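Local coordinates for hexokinase (Schistosoma mansoni, PDB 1BDG), which binds glucose and, like other hexokinases, uses ATP to phosphorylate hexoses to their 6-phosphates, the first step of glycolysis, at residues Y26-I29 with C30-G34; N341-Y344 with M345-D349; V354-P357 with I358-R361. One frame throughout, in Å; residues are numbered along the deposited sequence.

Contact 1 (Y26-I29 with C30-G34). Unlike the reference sequence in segment 30-34: M33 (reference Thr).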
loop_
_atom_site.group_PDB
_atom_site.type_symbol
_atom_site.label_atom_id
_atom_site.label_comp_id
_atom_site.label_asym_id
_atom_site.label_seq_id
_atom_site.Cartn_x
_atom_site.Cartn_y
_atom_site.Cartn_z
ATOM N N TYR A 26 0.006 2.243 20.653
ATOM C CA TYR A 26 0.175 1.233 19.619
ATOM C C TYR A 26 -0.248 -0.157 20.084
ATOM O O TYR A 26 -0.893 -0.882 19.336
ATOM C CB TYR A 26 1.606 1.256 19.092
ATOM C CG TYR A 26 1.933 2.569 18.440
ATOM C CD1 TYR A 26 1.115 3.079 17.444
ATOM C CD2 TYR A 26 3.023 3.327 18.847
ATOM C CE1 TYR A 26 1.360 4.314 16.874
ATOM C CE2 TYR A 26 3.283 4.569 18.275
ATOM C CZ TYR A 26 2.435 5.052 17.290
ATOM O OH TYR A 26 2.623 6.284 16.738
ATOM N N GLU A 27 0.084 -0.522 21.321
ATOM C CA GLU A 27 -0.332 -1.826 21.851
ATOM C C GLU A 27 -1.851 -1.950 21.616
ATOM O O GLU A 27 -2.336 -2.962 21.124
ATOM C CB GLU A 27 0.001 -1.947 23.353
ATOM C CG GLU A 27 1.510 -1.870 23.676
ATOM C CD GLU A 27 1.861 -1.896 25.184
ATOM O OE1 GLU A 27 1.070 -1.397 26.020
ATOM O OE2 GLU A 27 2.962 -2.377 25.535
ATOM N N GLU A 28 -2.574 -0.866 21.869
ATOM C CA GLU A 28 -4.014 -0.821 21.693
ATOM C C GLU A 28 -4.475 -0.868 20.238
ATOM O O GLU A 28 -5.373 -1.640 19.912
ATOM C CB GLU A 28 -4.569 0.433 22.322
ATOM C CG GLU A 28 -6.065 0.479 22.312
ATOM C CD GLU A 28 -6.592 0.381 23.702
ATOM O OE1 GLU A 28 -5.982 1.062 24.578
ATOM O OE2 GLU A 28 -7.577 -0.388 23.918
ATOM N N ILE A 29 -3.936 -0.006 19.377
ATOM C CA ILE A 29 -4.336 -0.037 17.961
ATOM C C ILE A 29 -4.217 -1.505 17.534
ATOM O O ILE A 29 -5.195 -2.127 17.118
ATOM C CB ILE A 29 -3.434 0.856 17.064
ATOM C CG1 ILE A 29 -3.779 2.329 17.263
ATOM C CG2 ILE A 29 -3.562 0.471 15.603
ATOM C CD1 ILE A 29 -2.965 3.013 18.333
ATOM N N CYS A 30 -3.037 -2.075 17.763
ATOM C CA CYS A 30 -2.767 -3.473 17.458
ATOM C C CYS A 30 -3.817 -4.394 18.068
ATOM O O CYS A 30 -4.368 -5.245 17.376
ATOM C CB CYS A 30 -1.384 -3.849 17.976
ATOM S SG CYS A 30 -1.082 -5.592 18.104
ATOM N N ASP A 31 -4.135 -4.173 19.339
ATOM C CA ASP A 31 -5.125 -4.967 20.070
ATOM C C ASP A 31 -6.498 -4.916 19.426
ATOM O O ASP A 31 -7.154 -5.939 19.285
ATOM C CB ASP A 31 -5.244 -4.454 21.495
ATOM C CG ASP A 31 -5.267 -5.558 22.501
ATOM O OD1 ASP A 31 -4.304 -6.353 22.496
ATOM O OD2 ASP A 31 -6.228 -5.626 23.295
ATOM N N ARG A 32 -6.948 -3.708 19.098
ATOM C CA ARG A 32 -8.233 -3.484 18.432
ATOM C C ARG A 32 -8.182 -4.089 17.019
ATOM O O ARG A 32 -9.126 -4.742 16.576
ATOM C CB ARG A 32 -8.528 -1.969 18.342
ATOM C CG ARG A 32 -9.073 -1.357 19.615
ATOM C CD ARG A 32 -9.008 0.156 19.616
ATOM N NE ARG A 32 -9.496 0.705 20.880
ATOM C CZ ARG A 32 -10.699 1.264 21.055
ATOM N NH1 ARG A 32 -11.548 1.377 20.035
ATOM N NH2 ARG A 32 -11.098 1.625 22.278
ATOM N N MET A 33 -7.060 -3.886 16.330
ATOM C CA MET A 33 -6.877 -4.408 14.985
ATOM C C MET A 33 -7.088 -5.925 14.997
ATOM O O MET A 33 -7.967 -6.434 14.297
ATOM C CB MET A 33 -5.483 -4.048 14.462
ATOM C CG MET A 33 -5.201 -4.531 13.044
ATOM S SD MET A 33 -3.575 -4.004 12.397
ATOM C CE MET A 33 -3.950 -2.274 12.090
ATOM N N GLY A 34 -6.309 -6.631 15.815
ATOM C CA GLY A 34 -6.445 -8.071 15.920
ATOM C C GLY A 34 -7.876 -8.449 16.222
ATOM O O GLY A 34 -8.390 -9.427 15.694
#

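Contact 2 (N341-Y344 with M345-D349)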
loop_
_atom_site.group_PDB
_atom_site.type_symbol
_atom_site.label_atom_id
_atom_site.label_comp_id
_atom_site.label_asym_id
_atom_site.label_seq_id
_atom_site.Cartn_x
_atom_site.Cartn_y
_atom_site.Cartn_z
ATOM N N ASN A 341 17.678 20.679 3.563
ATOM C CA ASN A 341 16.694 20.014 2.715
ATOM C C ASN A 341 15.297 20.582 2.907
ATOM O O ASN A 341 14.521 20.650 1.948
ATOM C CB ASN A 341 16.686 18.515 2.973
ATOM C CG ASN A 341 17.875 17.813 2.352
ATOM O OD1 ASN A 341 18.714 17.250 3.062
ATOM N ND2 ASN A 341 17.954 17.837 1.027
ATOM N N THR A 342 14.977 20.977 4.141
ATOM C CA THR A 342 13.673 21.554 4.452
ATOM C C THR A 342 13.606 22.877 3.727
ATOM O O THR A 342 12.720 23.100 2.903
ATOM C CB THR A 342 13.503 21.809 5.955
ATOM O OG1 THR A 342 13.703 20.588 6.671
ATOM C CG2 THR A 342 12.114 22.333 6.263
ATOM N N HIS A 343 14.606 23.711 3.985
ATOM C CA HIS A 343 14.721 25.030 3.374
ATOM C C HIS A 343 14.542 24.992 1.856
ATOM O O HIS A 343 13.685 25.683 1.299
ATOM C CB HIS A 343 16.074 25.645 3.719
ATOM C CG HIS A 343 16.228 27.056 3.260
ATOM N ND1 HIS A 343 15.653 28.122 3.920
ATOM C CD2 HIS A 343 16.882 27.578 2.198
ATOM C CE1 HIS A 343 15.945 29.240 3.280
ATOM N NE2 HIS A 343 16.689 28.936 2.231
ATOM N N TYR A 344 15.343 24.177 1.190
ATOM C CA TYR A 344 15.248 24.058 -0.250
ATOM C C TYR A 344 13.831 23.679 -0.661
ATOM O O TYR A 344 13.340 24.154 -1.680
ATOM C CB TYR A 344 16.254 23.018 -0.772
ATOM C CG TYR A 344 15.950 22.475 -2.166
ATOM C CD1 TYR A 344 15.049 21.415 -2.347
ATOM C CD2 TYR A 344 16.570 23.005 -3.300
ATOM C CE1 TYR A 344 14.773 20.903 -3.612
ATOM C CE2 TYR A 344 16.298 22.494 -4.577
ATOM C CZ TYR A 344 15.398 21.445 -4.721
ATOM O OH TYR A 344 15.117 20.945 -5.975
ATOM N N MET A 345 13.170 22.843 0.134
ATOM C CA MET A 345 11.821 22.395 -0.202
ATOM C C MET A 345 10.830 23.530 -0.255
ATOM O O MET A 345 10.129 23.704 -1.251
ATOM C CB MET A 345 11.324 21.341 0.783
ATOM C CG MET A 345 9.915 20.851 0.490
ATOM S SD MET A 345 9.391 19.663 1.724
ATOM C CE MET A 345 8.377 20.673 2.764
ATOM N N LEU A 346 10.786 24.305 0.819
ATOM C CA LEU A 346 9.868 25.425 0.911
ATOM C C LEU A 346 10.024 26.385 -0.272
ATOM O O LEU A 346 9.040 26.699 -0.949
ATOM C CB LEU A 346 10.073 26.177 2.228
ATOM C CG LEU A 346 9.936 25.457 3.576
ATOM C CD1 LEU A 346 9.684 26.491 4.679
ATOM C CD2 LEU A 346 8.787 24.446 3.522
ATOM N N THR A 347 11.263 26.772 -0.560
ATOM C CA THR A 347 11.575 27.720 -1.631
ATOM C C THR A 347 11.565 27.168 -3.063
ATOM O O THR A 347 11.044 27.794 -3.999
ATOM C CB THR A 347 12.949 28.307 -1.409
ATOM O OG1 THR A 347 13.923 27.289 -1.669
ATOM C CG2 THR A 347 13.101 28.765 0.019
ATOM N N ASP A 348 12.190 26.015 -3.237
ATOM C CA ASP A 348 12.280 25.385 -4.535
ATOM C C ASP A 348 11.130 24.499 -5.013
ATOM O O ASP A 348 10.680 24.628 -6.169
ATOM C CB ASP A 348 13.584 24.627 -4.628
ATOM C CG ASP A 348 14.649 25.435 -5.268
ATOM O OD1 ASP A 348 14.492 25.668 -6.483
ATOM O OD2 ASP A 348 15.612 25.845 -4.566
ATOM N N ASP A 349 10.708 23.546 -4.186
ATOM C CA ASP A 349 9.626 22.673 -4.603
ATOM C C ASP A 349 8.295 23.405 -4.445
ATOM O O ASP A 349 7.543 23.524 -5.411
ATOM C CB ASP A 349 9.656 21.336 -3.844
ATOM C CG ASP A 349 10.887 20.483 -4.185
ATOM O OD1 ASP A 349 11.314 20.464 -5.367
ATOM O OD2 ASP A 349 11.436 19.835 -3.266
#

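Contact 3 (V354-P357 with I358-R361)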
loop_
_atom_site.group_PDB
_atom_site.type_symbol
_atom_site.label_atom_id
_atom_site.label_comp_id
_atom_site.label_asym_id
_atom_site.label_seq_id
_atom_site.Cartn_x
_atom_site.Cartn_y
_atom_site.Cartn_z
ATOM N N VAL A 354 8.777 34.190 0.792
ATOM C CA VAL A 354 9.713 34.634 1.824
ATOM C C VAL A 354 9.721 33.533 2.875
ATOM O O VAL A 354 8.659 33.178 3.391
ATOM C CB VAL A 354 9.234 35.935 2.499
ATOM C CG1 VAL A 354 10.286 36.465 3.436
ATOM C CG2 VAL A 354 8.882 36.967 1.452
ATOM N N VAL A 355 10.906 33.010 3.199
ATOM C CA VAL A 355 11.041 31.926 4.173
ATOM C C VAL A 355 12.033 32.244 5.299
ATOM O O VAL A 355 13.081 32.868 5.068
ATOM C CB VAL A 355 11.458 30.613 3.468
ATOM C CG1 VAL A 355 12.781 30.800 2.779
ATOM C CG2 VAL A 355 11.551 29.462 4.464
ATOM N N GLU A 356 11.710 31.788 6.511
ATOM C CA GLU A 356 12.547 32.014 7.691
ATOM C C GLU A 356 12.952 30.742 8.434
ATOM O O GLU A 356 12.268 29.718 8.376
ATOM C CB GLU A 356 11.817 32.894 8.708
ATOM C CG GLU A 356 11.376 34.241 8.213
ATOM C CD GLU A 356 11.191 35.224 9.346
ATOM O OE1 GLU A 356 11.048 34.785 10.509
ATOM O OE2 GLU A 356 11.207 36.441 9.080
ATOM N N PRO A 357 14.054 30.807 9.187
ATOM C CA PRO A 357 14.547 29.671 9.964
ATOM C C PRO A 357 13.436 29.015 10.799
ATOM O O PRO A 357 13.338 27.788 10.844
ATOM C CB PRO A 357 15.627 30.313 10.833
ATOM C CG PRO A 357 16.269 31.250 9.853
ATOM C CD PRO A 357 15.072 31.879 9.150
ATOM N N ILE A 358 12.589 29.812 11.440
ATOM C CA ILE A 358 11.510 29.211 12.223
ATOM C C ILE A 358 10.615 28.361 11.334
ATOM O O ILE A 358 10.206 27.275 11.723
ATOM C CB ILE A 358 10.584 30.224 12.886
ATOM C CG1 ILE A 358 11.003 31.647 12.556
ATOM C CG2 ILE A 358 10.459 29.925 14.369
ATOM C CD1 ILE A 358 9.826 32.613 12.578
ATOM N N ASP A 359 10.329 28.853 10.131
ATOM C CA ASP A 359 9.453 28.137 9.219
ATOM C C ASP A 359 10.037 26.783 8.866
ATOM O O ASP A 359 9.326 25.765 8.862
ATOM C CB ASP A 359 9.206 28.952 7.951
ATOM C CG ASP A 359 8.588 30.305 8.234
ATOM O OD1 ASP A 359 7.655 30.401 9.059
ATOM O OD2 ASP A 359 9.041 31.274 7.607
ATOM N N ASN A 360 11.336 26.783 8.578
ATOM C CA ASN A 360 12.050 25.565 8.229
ATOM C C ASN A 360 12.013 24.610 9.412
ATOM O O ASN A 360 11.643 23.435 9.264
ATOM C CB ASN A 360 13.493 25.891 7.862
ATOM C CG ASN A 360 13.615 26.609 6.536
ATOM O OD1 ASN A 360 14.640 27.230 6.249
ATOM N ND2 ASN A 360 12.598 26.487 5.692
ATOM N N ARG A 361 12.371 25.117 10.587
ATOM C CA ARG A 361 12.367 24.311 11.805
ATOM C C ARG A 361 10.968 23.736 12.089
ATOM O O ARG A 361 10.811 22.531 12.294
ATOM C CB ARG A 361 12.867 25.133 12.996
ATOM C CG ARG A 361 12.755 24.379 14.293
ATOM C CD ARG A 361 13.737 24.842 15.331
ATOM N NE ARG A 361 13.089 25.167 16.596
ATOM C CZ ARG A 361 13.750 25.455 17.712
ATOM N NH1 ARG A 361 15.087 25.441 17.710
ATOM N NH2 ARG A 361 13.085 25.799 18.811
#

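Contact 1 (Y26-I29 with C30-G34)
Y26, E27, E28 and I29 accept hydrogen bonds in turn from the backbone N-H groups of C30, D31, R32 and M33, the unbroken i to i+4 ladder of an alpha-helix. The bond from R32 N to E28 O spans 2.7 Å and is nearly straight, with an N-H...O angle of 172°. D31 N to E27 O, at 2.8 Å, is the most bent of the four.

Among the side chains, E28 and R32 form the polar pair, one turn apart. E28 has CG anti to its own N (chi1 -174°) and then bends at chi2, which leaves CG and OE2 alongside NE of R32, while R32 runs extended from CG to NE. The resulting salt bridge is long, with OE2 of E28 3.8 Å from NE of R32. Methylene CG of E28 sits as near, 3.7 Å from the same NE, at the guanidinium edge and close to its plane. With the two flat groups turned 60° apart, this is a loose charge pairing rather than a two-pronged bridge. On the buried side I29 CG2 and M33 CE only just meet, at 4.5 Å.

Helix 23-41 is covered on several sides. Y26 packs on R373 and L377 of helix 357-389 and on M416 and L420 of helix 409-420, and C30 lies against C384 and R387. W262 borders E28 and R32, L259 covers I29, and the side chain of M33 comes within about 8 Å of that of T222, one of the residues that bind the glucose, on strand 222-229.

Contact 2 (N341-Y344 with M345-D349)
Four successive i to i+4 bonds, from M345 N to N341 O through D348 N to Y344 O, join the segments into one helix; the first is 3.2 Å long, its donor well above the carbonyl plane.

Y344 O takes a second donor. A chi1 of 71° sets the T347 hydroxyl OG1 between backbone N and carbonyl carbon, within reach of Y344 O at 3.2 Å; it comes from above the carbonyl plane, on the same face as D348 N.

The Y344 ring extends along the helix over the following turn. D348 CB forms a CH-pi contact with it, 3.6 Å from the ring centroid and 17° off the normal, and the D348 carboxylate lies 25° from parallel with the ring. D349 OD2 is 3.5 Å from Y344 CE1, with carboxylate and ring planes nearly perpendicular. T347 CG2 lies over the rim of one face of the H343 imidazole, whose ND1 bonds to N360 OD1.

This is a short amphipathic helix: Y344 and D348 are exposed, while T342, M345 and L346 are buried against helices 327-331 and 357-389 of the large subdomain. There M345 touches Y327, which, as in related hexokinases, probably belongs to the ATP site.

Contact 3 (V354-P357 with I358-R361)
The D359 carboxylate turns back toward the start of its helix and receives E356 N on OD2 at 2.9 Å, from the anti side and 21° out of the carboxylate plane. The carboxylate of E356, set 40° from that of D359, runs alongside I358, with OE1 by CD1. At the N360 amide, V355 CG2 is 3.4 Å from ND2, the two side chains crossing at about a right angle, and OD1 of the same amide is held by H343 ND1.

E356 is the N-cap of helix 357-389 and D359 its N3 residue, with P357 at N1. The bond from E356 N to D359 OD2 is therefore the N3-to-N-cap half of a capping box. It depends on a chi1 of -59°, which puts D359 CG beside its own N. E356 O accepts N360 N at 3.1 Å and, weakly, D359 N, and R361 N to P357 O (2.9 Å) continues the helix.

R310 makes a salt bridge with D359 OD2 and a weak, long ion pair with E356 OE1, which would offset the repulsion between these oxygens. F309 N bonds to D359 OD1, and R361 leads away to a cation-pi contact with F9 on helix 5-16.

In the fold
The contacts follow one another along the chain. Contact 1 lies on helix 23-41; contacts 2 and 3, on helix 340-349 and at the start of helix 357-389, fall in the region assigned to the large subdomain, and helix 23-41 packs against helices of the same part of the fold. The centres of contacts 2 and 3 are about 10 Å apart. Besides the H343-N360 pair, L346 packs on N360 and T347 on V355, so residues 341-361 form two consecutive helices and their connecting loop, packed together. Contact 1 is remote, about 21 and 19 Å from contacts 2 and 3 at the nearest atoms. Helix 357-389 connects the regions, beginning at contact 3 and later meeting Y26 and C30.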